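Local coordinates for A-type flavoprotein (Giardia intestinalis, PDB 2Q9U) that probably scavenges dioxygen, passing electrons by way of bound flavin mononucleotide to a diiron centre, at residues 270-273 / 274-277; 289-293 / 294-298; 320-324 / 325-329; 388-391 / 392-396. All blocks are in the same frame, centred on the assembly; numbering follows the deposited sequence.

Contact 1 of 4, residues 270-273 / 274-277; sequences THRM and ALAL. With FMN (flavin mononucleotide), chain F.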
loop_
_atom_site.group_PDB
_atom_site.type_symbol
_atom_site.label_atom_id
_atom_site.label_comp_id
_atom_site.label_asym_id
_atom_site.label_seq_id
_atom_site.Cartn_x
_atom_site.Cartn_y
_atom_site.Cartn_z
ATOM N N THR A 270 -22.864 8.403 -1.773
ATOM C CA THR A 270 -22.494 8.749 -3.157
ATOM C C THR A 270 -22.172 7.461 -3.941
ATOM O O THR A 270 -22.508 7.326 -5.133
ATOM C CB THR A 270 -21.311 9.751 -3.250
ATOM O OG1 THR A 270 -21.604 10.935 -2.500
ATOM C CG2 THR A 270 -21.071 10.160 -4.708
ATOM N N HIS A 271 -21.514 6.524 -3.265
ATOM C CA HIS A 271 -21.280 5.177 -3.822
ATOM C C HIS A 271 -22.567 4.418 -4.201
ATOM O O HIS A 271 -22.659 3.857 -5.299
ATOM C CB HIS A 271 -20.434 4.335 -2.873
ATOM C CG HIS A 271 -20.155 2.969 -3.401
ATOM N ND1 HIS A 271 -19.075 2.699 -4.212
ATOM C CD2 HIS A 271 -20.852 1.807 -3.299
ATOM C CE1 HIS A 271 -19.101 1.424 -4.561
ATOM N NE2 HIS A 271 -20.166 0.862 -4.022
ATOM N N ARG A 272 -23.556 4.379 -3.314
ATOM C CA ARG A 272 -24.819 3.691 -3.624
ATOM C C ARG A 272 -25.569 4.349 -4.800
ATOM O O ARG A 272 -26.134 3.656 -5.649
ATOM C CB ARG A 272 -25.746 3.626 -2.410
ATOM C CG ARG A 272 -27.076 2.881 -2.684
ATOM C CD ARG A 272 -26.815 1.381 -2.798
ATOM N NE ARG A 272 -27.949 0.579 -3.294
ATOM C CZ ARG A 272 -28.360 0.505 -4.565
ATOM N NH1 ARG A 272 -27.801 1.235 -5.528
ATOM N NH2 ARG A 272 -29.370 -0.295 -4.865
ATOM N N MET A 273 -25.562 5.672 -4.851
ATOM C CA MET A 273 -26.175 6.356 -5.991
ATOM C C MET A 273 -25.426 6.013 -7.280
ATOM O O MET A 273 -26.044 5.852 -8.354
ATOM C CB MET A 273 -26.198 7.852 -5.784
ATOM C CG MET A 273 -27.129 8.281 -4.695
ATOM S SD MET A 273 -28.816 8.292 -5.298
ATOM C CE MET A 273 -28.768 9.887 -6.135
ATOM N N ALA A 274 -24.097 5.911 -7.175
ATOM C CA ALA A 274 -23.265 5.505 -8.314
ATOM C C ALA A 274 -23.687 4.160 -8.841
ATOM O O ALA A 274 -23.745 3.973 -10.064
ATOM C CB ALA A 274 -21.759 5.480 -7.938
ATOM N N LEU A 275 -23.985 3.215 -7.938
ATOM C CA LEU A 275 -24.407 1.881 -8.383
ATOM C C LEU A 275 -25.740 1.926 -9.152
ATOM O O LEU A 275 -25.934 1.203 -10.130
ATOM C CB LEU A 275 -24.507 0.902 -7.192
ATOM C CG LEU A 275 -23.196 0.426 -6.548
ATOM C CD1 LEU A 275 -23.498 -0.298 -5.220
ATOM C CD2 LEU A 275 -22.418 -0.500 -7.516
ATOM N N ALA A 276 -26.678 2.742 -8.681
ATOM C CA ALA A 276 -27.977 2.882 -9.361
ATOM C C ALA A 276 -27.797 3.500 -10.757
ATOM O O ALA A 276 -28.406 3.049 -11.736
ATOM C CB ALA A 276 -28.960 3.747 -8.512
ATOM N N LEU A 277 -26.976 4.540 -10.829
ATOM C CA LEU A 277 -26.646 5.164 -12.112
ATOM C C LEU A 277 -26.038 4.134 -13.070
ATOM O O LEU A 277 -26.364 4.091 -14.256
ATOM C CB LEU A 277 -25.693 6.341 -11.915
ATOM C CG LEU A 277 -25.412 7.153 -13.182
ATOM C CD1 LEU A 277 -25.676 8.620 -12.949
ATOM C CD2 LEU A 277 -23.998 6.972 -13.634
HETATM N N1 FMN F . -20.811 18.913 3.740
HETATM C C2 FMN F . -20.881 20.160 3.194
HETATM O O2 FMN F . -21.939 20.538 2.663
HETATM N N3 FMN F . -19.790 21.005 3.264
HETATM C C4 FMN F . -18.599 20.598 3.845
HETATM O O4 FMN F . -17.629 21.349 3.749
HETATM C C4A FMN F . -18.514 19.308 4.399
HETATM N N5 FMN F . -17.362 18.848 5.028
HETATM C C5A FMN F . -17.347 17.566 5.568
HETATM C C6 FMN F . -16.195 17.087 6.201
HETATM C C7 FMN F . -16.155 15.793 6.749
HETATM C C7M FMN F . -14.966 15.412 7.592
HETATM C C8 FMN F . -17.277 14.968 6.676
HETATM C C8M FMN F . -17.244 13.537 7.153
HETATM C C9 FMN F . -18.428 15.444 6.050
HETATM C C9A FMN F . -18.474 16.736 5.495
HETATM N N10 FMN F . -19.624 17.202 4.860
HETATM C C10 FMN F . -19.649 18.480 4.344
HETATM C "C1'" FMN F . -20.862 16.362 4.749
HETATM C "C2'" FMN F . -20.743 15.291 3.668
HETATM O "O2'" FMN F . -20.690 15.846 2.355
HETATM C "C3'" FMN F . -21.917 14.338 3.908
HETATM O "O3'" FMN F . -21.598 13.566 5.056
HETATM C "C4'" FMN F . -22.215 13.392 2.764
HETATM O "O4'" FMN F . -23.462 12.751 3.000
HETATM C "C5'" FMN F . -21.146 12.316 2.623
HETATM O "O5'" FMN F . -21.361 11.607 1.415
HETATM P P FMN F . -20.890 10.090 1.328
HETATM O O1P FMN F . -20.885 9.746 -0.151
HETATM O O2P FMN F . -19.515 10.010 1.927
HETATM O O3P FMN F . -21.830 9.170 2.088
#
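Thr270, whose carbonyl O receives the N-H of Ala274 one turn on, holds a single phosphate oxygen of FMN twice over. Its backbone N donates to O1P of FMN at 2.9 Å, and its hydroxyl OG1 donates to the same O1P at 2.7 Å. OG1 lies beside the backbone N and anti to the carbonyl carbon (chi1 -55°), which brings both donors to one side of the residue; OG1 also pairs with the backbone N of Ala349. The phosphate thus sits by the first turn of helix 269-283, whose partly positive end would be expected to favour the anion. The backbone of the turn is regular, from Ala274 N to Thr270 O (2.9 Å) through Leu277 N to Met273 O (3.0 Å).

Two longer side chains reach forward along the helix. The His271 ring comes obliquely against Leu275, with NE2 3.7 Å from the methyl CD1, while its ND1 is hydrogen-bonded to Glu292 on the neighbouring strand. Arg272 bends at chi2 (73°) and crosses Leu275 at about a right angle, placing NH1 3.7 Å from Leu275 CB. Ala276 N lies in plane at the edge of the guanidinium.

Met26, Tyr7 and Glu64 of the second subunit pack against this His271, Arg272 and Leu275 side. Thr270, Ala274 and Leu277 face strands 258-263 and 344-350 of the parallel sheet, whereas Met273 and Ala276 meet helix 386-409, so the helix of this beta-alpha-beta unit lies on the sheet with helix 386-409 alongside it.

Contact 2 of 4, residues 289-293 / 294-298; sequences VLLEM and TSSDI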
loop_
_atom_site.group_PDB
_atom_site.type_symbol
_atom_site.label_atom_id
_atom_site.label_comp_id
_atom_site.label_asym_id
_atom_site.label_seq_id
_atom_site.Cartn_x
_atom_site.Cartn_y
_atom_site.Cartn_z
ATOM N N VAL A 289 -18.175 0.521 -15.826
ATOM C CA VAL A 289 -17.042 0.344 -14.922
ATOM C C VAL A 289 -17.198 1.404 -13.823
ATOM O O VAL A 289 -17.442 2.571 -14.106
ATOM C CB VAL A 289 -15.680 0.511 -15.703
ATOM C CG1 VAL A 289 -14.464 0.522 -14.747
ATOM C CG2 VAL A 289 -15.518 -0.590 -16.754
ATOM N N LEU A 290 -17.086 0.979 -12.566
ATOM C CA LEU A 290 -17.051 1.907 -11.452
ATOM C C LEU A 290 -15.652 1.909 -10.867
ATOM O O LEU A 290 -15.120 0.843 -10.528
ATOM C CB LEU A 290 -18.087 1.484 -10.384
ATOM C CG LEU A 290 -18.173 2.334 -9.086
ATOM C CD1 LEU A 290 -19.582 2.275 -8.580
ATOM C CD2 LEU A 290 -17.213 1.868 -7.984
ATOM N N LEU A 291 -15.071 3.099 -10.740
ATOM C CA LEU A 291 -13.732 3.274 -10.193
ATOM C C LEU A 291 -13.822 4.179 -8.980
ATOM O O LEU A 291 -14.101 5.367 -9.131
ATOM C CB LEU A 291 -12.796 3.930 -11.243
ATOM C CG LEU A 291 -12.574 3.180 -12.554
ATOM C CD1 LEU A 291 -11.574 3.963 -13.407
ATOM C CD2 LEU A 291 -12.037 1.768 -12.256
ATOM N N GLU A 292 -13.586 3.632 -7.787
ATOM C CA GLU A 292 -13.572 4.461 -6.586
ATOM C C GLU A 292 -12.134 4.687 -6.132
ATOM O O GLU A 292 -11.357 3.729 -6.036
ATOM C CB GLU A 292 -14.376 3.805 -5.464
ATOM C CG GLU A 292 -14.651 4.734 -4.274
ATOM C CD GLU A 292 -16.062 4.523 -3.718
ATOM O OE1 GLU A 292 -16.996 4.267 -4.524
ATOM O OE2 GLU A 292 -16.230 4.606 -2.477
ATOM N N MET A 293 -11.790 5.945 -5.840
ATOM C CA MET A 293 -10.373 6.304 -5.728
ATOM C C MET A 293 -9.669 5.621 -4.559
ATOM O O MET A 293 -8.470 5.396 -4.629
ATOM C CB MET A 293 -10.144 7.821 -5.718
ATOM C CG MET A 293 -10.617 8.525 -7.016
ATOM S SD MET A 293 -9.929 7.801 -8.537
ATOM C CE MET A 293 -8.195 8.167 -8.497
ATOM N N THR A 294 -10.412 5.257 -3.523
ATOM C CA THR A 294 -9.807 4.454 -2.444
ATOM C C THR A 294 -9.376 3.027 -2.842
ATOM O O THR A 294 -8.635 2.376 -2.099
ATOM C CB THR A 294 -10.709 4.378 -1.225
ATOM O OG1 THR A 294 -12.013 3.920 -1.608
ATOM C CG2 THR A 294 -10.805 5.744 -0.529
ATOM N N SER A 295 -9.846 2.529 -3.986
ATOM C CA SER A 295 -9.435 1.213 -4.477
ATOM C C SER A 295 -8.991 1.245 -5.932
ATOM O O SER A 295 -8.910 0.201 -6.580
ATOM C CB SER A 295 -10.560 0.188 -4.301
ATOM O OG SER A 295 -11.779 0.704 -4.805
ATOM N N SER A 296 -8.684 2.427 -6.456
ATOM C CA SER A 296 -8.252 2.533 -7.841
ATOM C C SER A 296 -7.071 3.483 -7.881
ATOM O O SER A 296 -6.488 3.806 -6.843
ATOM C CB SER A 296 -9.413 2.998 -8.740
ATOM O OG SER A 296 -9.086 2.856 -10.124
ATOM N N ASP A 297 -6.676 3.910 -9.065
ATOM C CA ASP A 297 -5.577 4.837 -9.158
ATOM C C ASP A 297 -5.736 5.603 -10.458
ATOM O O ASP A 297 -6.536 5.208 -11.312
ATOM C CB ASP A 297 -4.236 4.104 -9.061
ATOM C CG ASP A 297 -4.063 3.048 -10.146
ATOM O OD1 ASP A 297 -4.111 3.412 -11.338
ATOM O OD2 ASP A 297 -3.859 1.858 -9.804
ATOM N N ILE A 298 -4.989 6.690 -10.598
ATOM C CA ILE A 298 -5.183 7.577 -11.746
ATOM C C ILE A 298 -4.816 6.849 -13.055
ATOM O O ILE A 298 -5.322 7.188 -14.118
ATOM C CB ILE A 298 -4.359 8.912 -11.582
ATOM C CG1 ILE A 298 -2.856 8.603 -11.347
ATOM C CG2 ILE A 298 -4.990 9.812 -10.468
ATOM C CD1 ILE A 298 -1.926 9.811 -11.494
HETATM O O HOH W 1 -12.604 0.977 -7.458
HETATM O O HOH W 2 -14.056 5.183 -0.912
#
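Met293 folds back over the chain that follows it, its methyl CE reaching both the carbonyl carbon of Asp297 and, 4.1 Å away, the CG2 methyl of Ile298. Three successive bends (chi1 -62°, with chi2 and chi3 turned the same way) curl the thioether into this position, where it crosses the Ile298 side chain at a slant. Val301 of the next helix and Val262 of the adjacent strand also touch Met293.

Ser296 turns back on the end of the strand. Its CB lies 3.4 Å from Glu292 O, and its OG, anti to the backbone N, stands 3.8 Å from Leu291 CD2. The same Glu292 O accepts the N-H of Ser295 at 2.8 Å, with the donor above the carbonyl plane, closing a turn close to type I in which Met293 and Thr294 are the corners. A weak bond of 3.5 Å from Ser296 N to Met293 O continues the bend.

Thr294 runs alongside Glu292, OG1 3.8 Å from Glu292 CG. One water lies between Thr294 OG1 and Glu292 OE2, 2.7 Å from OE2; another accepts from Glu292 N and bonds to Ser295 OG. Glu292 OE1 is taken by His271, and Asp297, the N-cap of helix 298-306, is salt-bridged to Lys300.

The chain therefore turns out of the strand on one good and one weak backbone bond, aided by two water bridges, with its apolar contact mainly on the Met293 flank: a polar, hydrated exit.

Contact 3 of 4, residues 320-324 / 325-329; sequences NTMMP and SVAAA. With FMN (flavin mononucleotide), chain F; NO3 (nitrate ion), chain D.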
loop_
_atom_site.group_PDB
_atom_site.type_symbol
_atom_site.label_atom_id
_atom_site.label_comp_id
_atom_site.label_asym_id
_atom_site.label_seq_id
_atom_site.Cartn_x
_atom_site.Cartn_y
_atom_site.Cartn_z
ATOM N N ASN A 320 -15.961 22.289 1.663
ATOM C CA ASN A 320 -16.388 23.265 0.650
ATOM C C ASN A 320 -15.882 23.002 -0.757
ATOM O O ASN A 320 -15.939 23.886 -1.610
ATOM C CB ASN A 320 -16.025 24.693 1.078
ATOM C CG ASN A 320 -16.676 25.091 2.394
ATOM O OD1 ASN A 320 -17.893 24.987 2.541
ATOM N ND2 ASN A 320 -15.857 25.534 3.364
ATOM N N THR A 321 -15.396 21.793 -1.011
ATOM C CA THR A 321 -14.992 21.429 -2.364
ATOM C C THR A 321 -15.154 19.929 -2.611
ATOM O O THR A 321 -15.820 19.247 -1.832
ATOM C CB THR A 321 -13.562 21.974 -2.695
ATOM O OG1 THR A 321 -13.266 21.727 -4.070
ATOM C CG2 THR A 321 -12.474 21.372 -1.771
ATOM N N MET A 322 -14.591 19.426 -3.707
ATOM C CA MET A 322 -14.614 17.980 -3.980
ATOM C C MET A 322 -13.495 17.294 -3.198
ATOM O O MET A 322 -12.564 17.945 -2.739
ATOM C CB MET A 322 -14.433 17.697 -5.483
ATOM C CG MET A 322 -13.026 18.086 -5.983
ATOM S SD MET A 322 -12.782 17.798 -7.746
ATOM C CE MET A 322 -13.569 19.274 -8.468
ATOM N N MET A 323 -13.587 15.981 -3.050
ATOM C CA MET A 323 -12.520 15.235 -2.360
ATOM C C MET A 323 -11.207 15.365 -3.154
ATOM O O MET A 323 -11.244 15.385 -4.399
ATOM C CB MET A 323 -12.928 13.779 -2.158
ATOM C CG MET A 323 -14.081 13.631 -1.117
ATOM S SD MET A 323 -14.535 11.910 -0.797
ATOM C CE MET A 323 -13.099 11.380 0.150
ATOM N N PRO A 324 -10.040 15.491 -2.439
ATOM C CA PRO A 324 -8.734 15.651 -3.086
ATOM C C PRO A 324 -8.460 14.566 -4.133
ATOM O O PRO A 324 -7.874 14.871 -5.176
ATOM C CB PRO A 324 -7.745 15.529 -1.906
ATOM C CG PRO A 324 -8.549 16.073 -0.708
ATOM C CD PRO A 324 -9.925 15.497 -0.960
ATOM N N SER A 325 -8.878 13.318 -3.871
ATOM C CA SER A 325 -8.627 12.195 -4.814
ATOM C C SER A 325 -9.317 12.432 -6.175
ATOM O O SER A 325 -8.776 12.102 -7.268
ATOM C CB SER A 325 -9.084 10.868 -4.208
ATOM O OG SER A 325 -10.484 10.903 -3.934
ATOM N N VAL A 326 -10.490 13.041 -6.120
ATOM C CA VAL A 326 -11.237 13.341 -7.351
ATOM C C VAL A 326 -10.606 14.536 -8.086
ATOM O O VAL A 326 -10.559 14.538 -9.330
ATOM C CB VAL A 326 -12.757 13.500 -7.058
ATOM C CG1 VAL A 326 -13.589 13.863 -8.328
ATOM C CG2 VAL A 326 -13.299 12.221 -6.448
ATOM N N ALA A 327 -10.131 15.539 -7.346
ATOM C CA ALA A 327 -9.310 16.644 -7.937
ATOM C C ALA A 327 -8.067 16.084 -8.667
ATOM O O ALA A 327 -7.699 16.539 -9.771
ATOM C CB ALA A 327 -8.889 17.665 -6.851
ATOM N N ALA A 328 -7.439 15.081 -8.077
ATOM C CA ALA A 328 -6.255 14.496 -8.736
ATOM C C ALA A 328 -6.675 13.805 -10.031
ATOM O O ALA A 328 -6.046 14.003 -11.089
ATOM C CB ALA A 328 -5.523 13.536 -7.793
ATOM N N ALA A 329 -7.770 13.033 -9.962
ATOM C CA ALA A 329 -8.229 12.259 -11.133
ATOM C C ALA A 329 -8.614 13.216 -12.256
ATOM O O ALA A 329 -8.254 12.994 -13.410
ATOM C CB ALA A 329 -9.387 11.349 -10.778
HETATM N N1 FMN F . -20.811 18.913 3.740
HETATM C C2 FMN F . -20.881 20.160 3.194
HETATM O O2 FMN F . -21.939 20.538 2.663
HETATM N N3 FMN F . -19.790 21.005 3.264
HETATM C C4 FMN F . -18.599 20.598 3.845
HETATM O O4 FMN F . -17.629 21.349 3.749
HETATM C C4A FMN F . -18.514 19.308 4.399
HETATM N N5 FMN F . -17.362 18.848 5.028
HETATM C C5A FMN F . -17.347 17.566 5.568
HETATM C C6 FMN F . -16.195 17.087 6.201
HETATM C C7 FMN F . -16.155 15.793 6.749
HETATM C C7M FMN F . -14.966 15.412 7.592
HETATM C C8 FMN F . -17.277 14.968 6.676
HETATM C C8M FMN F . -17.244 13.537 7.153
HETATM C C9 FMN F . -18.428 15.444 6.050
HETATM C C9A FMN F . -18.474 16.736 5.495
HETATM N N10 FMN F . -19.624 17.202 4.860
HETATM C C10 FMN F . -19.649 18.480 4.344
HETATM C "C1'" FMN F . -20.862 16.362 4.749
HETATM C "C2'" FMN F . -20.743 15.291 3.668
HETATM O "O2'" FMN F . -20.690 15.846 2.355
HETATM C "C3'" FMN F . -21.917 14.338 3.908
HETATM O "O3'" FMN F . -21.598 13.566 5.056
HETATM C "C4'" FMN F . -22.215 13.392 2.764
HETATM O "O4'" FMN F . -23.462 12.751 3.000
HETATM C "C5'" FMN F . -21.146 12.316 2.623
HETATM O "O5'" FMN F . -21.361 11.607 1.415
HETATM P P FMN F . -20.890 10.090 1.328
HETATM O O1P FMN F . -20.885 9.746 -0.151
HETATM O O2P FMN F . -19.515 10.010 1.927
HETATM O O3P FMN F . -21.830 9.170 2.088
HETATM N N NO3 D . -9.033 11.835 -0.349
HETATM O O1 NO3 D . -7.667 11.632 -0.614
HETATM O O2 NO3 D . -9.530 11.625 0.934
HETATM O O3 NO3 D . -9.909 12.213 -1.359
#
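The first turn of helix 324-336 is built from backbone hydrogen bonds that Met323 O and Pro324 O receive from residues farther on. Met323, at the N-cap position, offers its O to Ala327 N at 3.2 Å, nearly straight (165°) and in the carbonyl plane; Val326 N reaches the same oxygen only weakly. Pro324 O accepts Ala328 N at 2.9 Å. Pro324, lacking an N-H, loses no bond in this first turn.

The apolar contact comes from Met322. Its CG occupies the position between the backbone N and the carbonyl carbon (chi1 67°), and a bend at chi3 finishes the chain, so that SD lies against the turn, 4.0 Å from Ala327 CB and 4.1 Å from Val326 CG1. Ile360 and Ala356 of helix 356-367 pack on it as well, and Met322 O is bonded to Asn331 of the third subunit.

A nitrate and the flavin supply the remaining polar contacts. Ser325 N donates to O3 of the nitrate, probably from the crystallisation liquor, at 2.9 Å, and Met323 CB and Pro324 CD border that oxygen. Ser325 OG is bonded to Asp264. At the other end of the loop, Asn320 N donates to the flavin carbonyl O4 of FMN at 2.8 Å.

A loop that touches the isoalloxazine and then leads into a helix, following strand 310-314 of a parallel sheet, is typical of FMN sites in the flavodoxin-like fold.

Contact 4 of 4, residues 388-391 / 392-396; sequences LLEQ and AYNAG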
loop_
_atom_site.group_PDB
_atom_site.type_symbol
_atom_site.label_atom_id
_atom_site.label_comp_id
_atom_site.label_asym_id
_atom_site.label_seq_id
_atom_site.Cartn_x
_atom_site.Cartn_y
_atom_site.Cartn_z
ATOM N N LEU A 388 -34.490 8.858 -4.982
ATOM C CA LEU A 388 -33.192 9.330 -5.465
ATOM C C LEU A 388 -32.437 8.264 -6.270
ATOM O O LEU A 388 -31.858 8.585 -7.300
ATOM C CB LEU A 388 -32.330 9.862 -4.321
ATOM C CG LEU A 388 -32.504 11.336 -3.949
ATOM C CD1 LEU A 388 -31.988 11.568 -2.517
ATOM C CD2 LEU A 388 -31.806 12.277 -4.935
ATOM N N LEU A 389 -32.440 7.018 -5.803
ATOM C CA LEU A 389 -31.873 5.904 -6.578
ATOM C C LEU A 389 -32.521 5.760 -7.980
ATOM O O LEU A 389 -31.835 5.505 -8.975
ATOM C CB LEU A 389 -32.023 4.584 -5.809
ATOM C CG LEU A 389 -31.283 4.506 -4.463
ATOM C CD1 LEU A 389 -31.565 3.168 -3.801
ATOM C CD2 LEU A 389 -29.766 4.681 -4.677
ATOM N N GLU A 390 -33.840 5.905 -8.037
ATOM C CA GLU A 390 -34.566 5.900 -9.304
ATOM C C GLU A 390 -34.128 7.048 -10.212
ATOM O O GLU A 390 -33.931 6.857 -11.417
ATOM C CB GLU A 390 -36.075 5.964 -9.048
ATOM C CG GLU A 390 -36.871 5.964 -10.326
ATOM C CD GLU A 390 -38.363 5.909 -10.096
ATOM O OE1 GLU A 390 -38.877 6.750 -9.336
ATOM O OE2 GLU A 390 -39.017 5.019 -10.688
ATOM N N GLN A 391 -33.958 8.240 -9.637
ATOM C CA GLN A 391 -33.488 9.384 -10.403
ATOM C C GLN A 391 -32.063 9.119 -10.932
ATOM O O GLN A 391 -31.726 9.466 -12.074
ATOM C CB GLN A 391 -33.547 10.654 -9.546
ATOM C CG GLN A 391 -33.042 11.890 -10.236
ATOM C CD GLN A 391 -33.148 13.132 -9.376
ATOM O OE1 GLN A 391 -33.446 13.051 -8.183
ATOM N NE2 GLN A 391 -32.913 14.297 -9.981
ATOM N N ALA A 392 -31.246 8.476 -10.098
ATOM C CA ALA A 392 -29.873 8.130 -10.496
ATOM C C ALA A 392 -29.893 7.129 -11.628
ATOM O O ALA A 392 -29.151 7.277 -12.595
ATOM C CB ALA A 392 -29.072 7.586 -9.296
ATOM N N TYR A 393 -30.745 6.116 -11.497
ATOM C CA TYR A 393 -30.921 5.075 -12.521
ATOM C C TYR A 393 -31.329 5.708 -13.844
ATOM O O TYR A 393 -30.767 5.364 -14.890
ATOM C CB TYR A 393 -31.954 4.032 -12.081
ATOM C CG TYR A 393 -32.218 2.925 -13.089
ATOM C CD1 TYR A 393 -33.135 3.095 -14.144
ATOM C CD2 TYR A 393 -31.558 1.707 -12.983
ATOM C CE1 TYR A 393 -33.367 2.049 -15.065
ATOM C CE2 TYR A 393 -31.792 0.677 -13.878
ATOM C CZ TYR A 393 -32.681 0.843 -14.906
ATOM O OH TYR A 393 -32.858 -0.235 -15.758
ATOM N N ASN A 394 -32.309 6.625 -13.792
ATOM C CA ASN A 394 -32.755 7.321 -15.005
ATOM C C ASN A 394 -31.675 8.196 -15.652
ATOM O O ASN A 394 -31.552 8.234 -16.885
ATOM C CB ASN A 394 -34.025 8.145 -14.741
ATOM C CG ASN A 394 -35.230 7.268 -14.426
ATOM O OD1 ASN A 394 -35.273 6.062 -14.760
ATOM N ND2 ASN A 394 -36.203 7.854 -13.754
ATOM N N ALA A 395 -30.916 8.912 -14.825
ATOM C CA ALA A 395 -29.767 9.667 -15.310
ATOM C C ALA A 395 -28.743 8.744 -15.988
ATOM O O ALA A 395 -28.109 9.140 -16.966
ATOM C CB ALA A 395 -29.135 10.476 -14.202
ATOM N N GLY A 396 -28.613 7.513 -15.484
ATOM C CA GLY A 396 -27.713 6.512 -16.074
ATOM C C GLY A 396 -28.203 6.003 -17.420
ATOM O O GLY A 396 -27.427 5.842 -18.352
#
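Within helix 386-409, the last helix of the flavodoxin-like part, Leu388 to Gln391 are joined to Ala392 to Ala395 by four consecutive i to i+4 bonds. These run from Ala392 N to Leu388 O at 2.9 Å, Tyr393 N to Leu389 O at 2.8 Å, and likewise Asn394 to Glu390 and Ala395 to Gln391. Gly396 N carries the pattern on to Ala392 O.

On one flank Glu390 and Asn394 lie side by side and point the same way, their carboxylate and amide planes 27° apart. The contact is through the aliphatic part of the glutamate, with CG 4.0 Å from Asn394 ND2. Asn394 CG, anti to its own carbonyl carbon (chi1 -67°), comes 3.3 Å from Glu390 O, though the amide N-H is too poorly angled to bond there. Asn394 OD1 lies at the edge of the Tyr393 ring, in its plane.

Elsewhere the methylene of Tyr393 rests on the turn, CB 3.4 Å from Leu389 O, while its ring leads away to pack on Ser283 of helix 269-283. Lys6 of the second subunit packs against Glu390 and Tyr393. Ala392 CB, 3.5 Å from Leu389 O, packs on Ala276 where the two helices meet, and Leu388 rests on strand 378-381.

Backbone bonds thus carry the turn, with polar Glu390, Gln391 and Asn394 on the more exposed face and apolar Leu389 and Ala392 against the neighbouring helix.

Contact 1 is the most buried of the four; contacts 2, 3 and 4 are each partly buried, with exposed polar residues in contacts 2 and 4. Contacts 1 and 4 are both purely helical and touch directly, helix against helix, while contact 2 lies at the strand end next to contact 1 and packs on contact 3 through Met293. Contacts 1 and 3 are about 7 Å apart at nearest atoms yet serve the same FMN, one at the phosphate, the other at the flavin. Chemistry follows place: helical backbone bonds run through contacts 1 and 4, with little else in contact 4, waters enter in contact 2, and ligand bonds join the backbone in contacts 1 and 3.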